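Local coordinates for protein Cag38821 (Sulfolobus islandicus rod-shaped virus 1, PDB 2X48) that is of unknown function but contains a helix-turn-helix domain, and so probably binds DNA, at residues A[33-38]-A[43-48]; A[10-15]-A[24-29]. One frame throughout, in Å; residues are numbered along the deposited sequence.

Contact 1: residues A[33-38]-A[43-48]; sequences TVQQIA and VSERKV
Val48 of helix 45-52 packs against Val34, Ile37 and Ala38 of helix 34-41, forming the apolar heart of a helix-turn-helix. Sequence and topology suggest that 45-52 is the recognition helix, as in DNA-binding relatives of this motif. The two branches of Val48 divide the work. Val48 CG1, anti to the backbone N (chi1 178°), meets Ile37 CG2 at 3.6 Å and also touches Val34 CG1. Val48 CG2 rests against the helix backbone, 3.7 Å from Ala38 CA. The CG1-CD1 branch of Ile37 continues onto Ala24, Leu27 and Ala28 of helix 17-29, so the pair of helices is joined to the third.

Glu45 lies at the partly exposed edge of the contact. Glu45 CB is 3.9 Å from Val34 CG1. One atom further out, Glu45 CG comes 4.0 Å from Ala38 CB. Glu45 CD is then 3.9 Å from Gln35 CA. At the tip, Glu45 OE2 comes within 3.6 Å of Gln35 NE2, too far for a hydrogen bond; amide and carboxylate planes are turned 40° apart.

Both helices are capped at their starts. Thr33 and Gln36 make a capping box, Thr33 OG1 accepting from Gln36 N and Gln36 OE1 from Thr33 N, whereas Ser44 OG takes a weak bond from Lys47 N. The intervening turn is closed through the main chain: Val43 N donates to Ala38 O at 3.2 Å, with a bent N-H...O angle of 139°.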
# COMPACT_ATOMS: atom_id res chain seq x y z
N THR A 33 4.65 8.78 -2.62
CA THR A 33 5.87 8.66 -1.84
C THR A 33 5.73 7.53 -0.83
O THR A 33 4.63 7.05 -0.59
CB THR A 33 6.15 9.95 -1.09
OG1 THR A 33 5.08 10.21 -0.17
CG2 THR A 33 6.28 11.12 -2.07
N VAL A 34 6.84 7.13 -0.23
CA VAL A 34 6.85 6.11 0.82
C VAL A 34 6.04 6.56 2.04
O VAL A 34 5.31 5.78 2.66
CB VAL A 34 8.30 5.79 1.25
CG1 VAL A 34 8.32 4.86 2.45
CG2 VAL A 34 9.06 5.16 0.09
N GLN A 35 6.18 7.84 2.39
CA GLN A 35 5.40 8.43 3.48
C GLN A 35 3.91 8.25 3.19
O GLN A 35 3.14 7.82 4.06
CB GLN A 35 5.79 9.91 3.67
CG GLN A 35 4.82 10.80 4.48
CD GLN A 35 4.75 10.45 5.97
OE1 GLN A 35 5.05 11.29 6.83
NE2 GLN A 35 4.32 9.21 6.28
N GLN A 36 3.52 8.55 1.95
CA GLN A 36 2.12 8.51 1.54
C GLN A 36 1.58 7.08 1.43
O GLN A 36 0.40 6.85 1.67
CB GLN A 36 1.93 9.25 0.21
CG GLN A 36 2.00 10.79 0.32
CD GLN A 36 2.23 11.50 -1.01
OE1 GLN A 36 2.34 10.87 -2.05
NE2 GLN A 36 2.31 12.81 -0.96
N ILE A 37 2.42 6.13 1.04
CA ILE A 37 2.00 4.72 0.96
C ILE A 37 1.78 4.16 2.37
O ILE A 37 0.84 3.41 2.60
CB ILE A 37 3.02 3.85 0.17
CG1 ILE A 37 3.00 4.24 -1.31
CG2 ILE A 37 2.66 2.37 0.28
CD1 ILE A 37 4.13 3.68 -2.12
N ALA A 38 2.64 4.55 3.31
CA ALA A 38 2.56 4.09 4.68
C ALA A 38 1.27 4.55 5.37
O ALA A 38 0.63 3.78 6.07
CB ALA A 38 3.78 4.58 5.46
N VAL A 43 0.70 1.05 7.72
CA VAL A 43 1.96 0.44 8.13
C VAL A 43 3.04 1.52 8.26
O VAL A 43 2.78 2.71 8.04
CB VAL A 43 2.41 -0.65 7.13
CG1 VAL A 43 1.37 -1.75 7.04
CG2 VAL A 43 2.70 -0.05 5.76
N SER A 44 4.24 1.10 8.65
CA SER A 44 5.37 2.01 8.78
C SER A 44 6.08 2.19 7.44
O SER A 44 5.88 1.43 6.51
CB SER A 44 6.36 1.49 9.83
OG SER A 44 6.98 0.30 9.39
N GLU A 45 6.91 3.23 7.37
CA GLU A 45 7.71 3.49 6.19
C GLU A 45 8.73 2.37 5.94
O GLU A 45 9.06 2.08 4.80
CB GLU A 45 8.40 4.86 6.30
CG GLU A 45 7.41 6.03 6.33
CD GLU A 45 8.07 7.40 6.18
OE1 GLU A 45 8.91 7.57 5.27
OE2 GLU A 45 7.74 8.31 6.97
N ARG A 46 9.20 1.74 7.01
CA ARG A 46 10.11 0.61 6.90
C ARG A 46 9.47 -0.59 6.20
O ARG A 46 10.07 -1.18 5.31
CB ARG A 46 10.64 0.21 8.27
CG ARG A 46 11.58 1.24 8.84
CD ARG A 46 11.93 0.98 10.29
NE ARG A 46 12.76 -0.21 10.48
CZ ARG A 46 14.06 -0.29 10.19
NH1 ARG A 46 14.71 0.75 9.65
NH2 ARG A 46 14.72 -1.42 10.43
N LYS A 47 8.25 -0.94 6.61
CA LYS A 47 7.49 -2.01 5.95
C LYS A 47 7.30 -1.72 4.46
O LYS A 47 7.51 -2.59 3.61
CB LYS A 47 6.12 -2.19 6.62
CG LYS A 47 6.13 -3.01 7.89
CD LYS A 47 6.18 -4.50 7.58
CE LYS A 47 6.05 -5.33 8.84
NZ LYS A 47 6.28 -6.78 8.59
N VAL A 48 6.92 -0.48 4.15
CA VAL A 48 6.73 -0.06 2.76
C VAL A 48 8.03 -0.17 1.95
O VAL A 48 8.00 -0.61 0.81
CB VAL A 48 6.18 1.39 2.65
CG1 VAL A 48 6.05 1.79 1.18
CG2 VAL A 48 4.84 1.53 3.38

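Contact 2: residues A[10-15]-A[24-29]; sequences VRYYVE and AHELAK. With PO4 (phosphate ion), chain D.
Tyr12 reaches from strand 10-14 to helix 17-29 and donates its hydroxyl hydrogen to Glu26, with Tyr12 OH 3.0 Å from Glu26 OE2. With chi1 at -52°, Tyr12 CG stands anti to the carbonyl carbon and beside the backbone N, which turns the ring toward the helix. Glu26 OE2 sits at the edge of the phenol ring, close to its plane, and also comes 3.4 Å from Tyr12 CE2. Ring and carboxylate are almost perpendicular, 87° apart, and the hydroxyl approaches OE2 from above the carboxylate plane, 40° out of it. Leu27 CD2 adds an apolar contact, 4.2 Å from Tyr12 CE1; the tyrosine end thus touches both a carboxylate and a leucine methyl of the helix.

Several groups position this pair. Val10, two residues back on the same strand, lays CG1 over one face of the Tyr12 ring, offset toward the rim, and Met30 also touches Tyr12. Backbone bonds to Ile5 fix Tyr12 in the antiparallel pairing with strand 3-7. Leu27 in turn touches Val7, Tyr32 and Ile37. Arg11, the residue before Tyr12, is directed away from the helix; beside it lies a phosphate ion, probably from the crystallisation liquor, whose exact placement is doubtful.

Together these contacts fasten an N-terminal beta-hairpin onto the first helix of a three-helix, helix-turn-helix domain.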
# COMPACT_ATOMS: atom_id res chain seq x y z
N VAL A 10 -9.85 4.63 -7.00
CA VAL A 10 -9.62 3.20 -6.87
C VAL A 10 -9.78 2.79 -5.42
O VAL A 10 -9.35 3.50 -4.51
CB VAL A 10 -8.20 2.81 -7.31
CG1 VAL A 10 -8.08 1.31 -7.46
CG2 VAL A 10 -7.83 3.51 -8.61
N ARG A 11 -10.41 1.63 -5.20
CA ARG A 11 -10.48 1.02 -3.88
C ARG A 11 -9.91 -0.38 -3.90
O ARG A 11 -10.37 -1.22 -4.67
CB ARG A 11 -11.90 0.96 -3.40
CG ARG A 11 -12.54 2.30 -3.41
CD ARG A 11 -13.93 2.24 -2.90
NE ARG A 11 -14.80 3.08 -3.69
CZ ARG A 11 -16.12 3.11 -3.55
NH1 ARG A 11 -16.71 2.36 -2.62
NH2 ARG A 11 -16.83 3.92 -4.32
N TYR A 12 -8.92 -0.63 -3.05
CA TYR A 12 -8.25 -1.92 -3.00
C TYR A 12 -8.77 -2.72 -1.82
O TYR A 12 -8.76 -2.24 -0.69
CB TYR A 12 -6.74 -1.72 -2.89
CG TYR A 12 -6.15 -0.80 -3.94
CD1 TYR A 12 -6.12 0.59 -3.75
CD2 TYR A 12 -5.62 -1.31 -5.11
CE1 TYR A 12 -5.58 1.44 -4.72
CE2 TYR A 12 -5.07 -0.48 -6.08
CZ TYR A 12 -5.05 0.89 -5.89
OH TYR A 12 -4.52 1.70 -6.86
N TYR A 13 -9.25 -3.94 -2.08
CA TYR A 13 -9.75 -4.83 -1.03
C TYR A 13 -8.57 -5.66 -0.51
O TYR A 13 -8.00 -6.48 -1.25
CB TYR A 13 -10.84 -5.76 -1.57
CG TYR A 13 -12.16 -5.08 -1.94
CD1 TYR A 13 -12.25 -4.20 -3.02
CD2 TYR A 13 -13.34 -5.37 -1.24
CE1 TYR A 13 -13.46 -3.60 -3.37
CE2 TYR A 13 -14.55 -4.76 -1.59
CZ TYR A 13 -14.60 -3.88 -2.65
OH TYR A 13 -15.80 -3.29 -2.99
N VAL A 14 -8.21 -5.44 0.76
CA VAL A 14 -7.05 -6.08 1.40
C VAL A 14 -7.52 -7.15 2.36
O VAL A 14 -8.38 -6.90 3.20
CB VAL A 14 -6.23 -5.03 2.18
CG1 VAL A 14 -5.37 -5.67 3.24
CG2 VAL A 14 -5.39 -4.20 1.22
N GLU A 15 -6.96 -8.34 2.24
CA GLU A 15 -7.36 -9.49 3.05
C GLU A 15 -6.16 -10.16 3.76
O GLU A 15 -6.34 -11.06 4.58
CB GLU A 15 -8.05 -10.50 2.13
CG GLU A 15 -9.35 -11.08 2.65
CD GLU A 15 -10.19 -11.73 1.55
OE1 GLU A 15 -10.10 -11.28 0.38
OE2 GLU A 15 -10.94 -12.67 1.86
N ALA A 24 0.91 -1.54 -2.38
CA ALA A 24 2.11 -0.74 -2.25
C ALA A 24 2.75 -0.58 -3.61
O ALA A 24 3.07 0.54 -4.01
CB ALA A 24 3.09 -1.40 -1.28
N HIS A 25 2.91 -1.69 -4.33
CA HIS A 25 3.50 -1.68 -5.68
C HIS A 25 2.73 -0.78 -6.64
O HIS A 25 3.34 -0.04 -7.41
CB HIS A 25 3.58 -3.09 -6.30
CG HIS A 25 4.62 -3.97 -5.69
ND1 HIS A 25 4.65 -5.34 -5.90
CD2 HIS A 25 5.67 -3.69 -4.88
CE1 HIS A 25 5.68 -5.86 -5.25
NE2 HIS A 25 6.31 -4.88 -4.62
N GLU A 26 1.39 -0.85 -6.61
CA GLU A 26 0.56 -0.01 -7.49
C GLU A 26 0.71 1.46 -7.16
O GLU A 26 0.80 2.30 -8.05
CB GLU A 26 -0.93 -0.39 -7.43
CG GLU A 26 -1.36 -1.42 -8.48
CD GLU A 26 -2.77 -1.18 -9.05
OE1 GLU A 26 -3.33 -2.16 -9.58
OE2 GLU A 26 -3.31 -0.04 -8.99
N LEU A 27 0.73 1.79 -5.88
CA LEU A 27 0.75 3.19 -5.49
C LEU A 27 2.10 3.82 -5.84
O LEU A 27 2.17 4.98 -6.25
CB LEU A 27 0.40 3.34 -4.00
CG LEU A 27 -1.02 2.90 -3.63
CD1 LEU A 27 -1.19 2.90 -2.11
CD2 LEU A 27 -2.08 3.78 -4.29
N ALA A 28 3.17 3.05 -5.69
CA ALA A 28 4.51 3.51 -6.06
C ALA A 28 4.55 3.85 -7.54
O ALA A 28 5.02 4.92 -7.93
CB ALA A 28 5.56 2.45 -5.72
N LYS A 29 4.07 2.93 -8.36
CA LYS A 29 4.01 3.13 -9.81
C LYS A 29 3.18 4.38 -10.17
O LYS A 29 3.46 5.04 -11.16
CB LYS A 29 3.44 1.89 -10.53
CG LYS A 29 4.39 0.68 -10.61
CD LYS A 29 3.76 -0.46 -11.40
CE LYS A 29 4.72 -1.63 -11.64
NZ LYS A 29 4.73 -2.61 -10.51
P PO4 D . -18.80 4.91 -1.82
O1 PO4 D . -18.94 4.77 -0.33
O2 PO4 D . -19.21 3.59 -2.42
O3 PO4 D . -19.67 6.01 -2.39
O4 PO4 D . -17.35 5.25 -2.11

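Overall arrangement
Contact 1 joins helices 34-41 and 45-52 across a short turn, whereas contact 2 joins strand 10-14 to helix 17-29; their centres lie about 12 Å apart, on opposite sides of the chain's centre. No helix or strand is common to both, yet they meet where the tip of Ile37 slots against helix 17-29, with Ile37 CD1 3.8 Å from Ala28 N. The larger interface, 33-38 with 43-48, has an aliphatic centre, polar groups at its edge and a main-chain bond across the turn. The 10-15 with 24-29 interface is smaller and hangs chiefly on one tyrosine, whose hydroxyl bond lies toward the surface while Leu27 leads into the shared core.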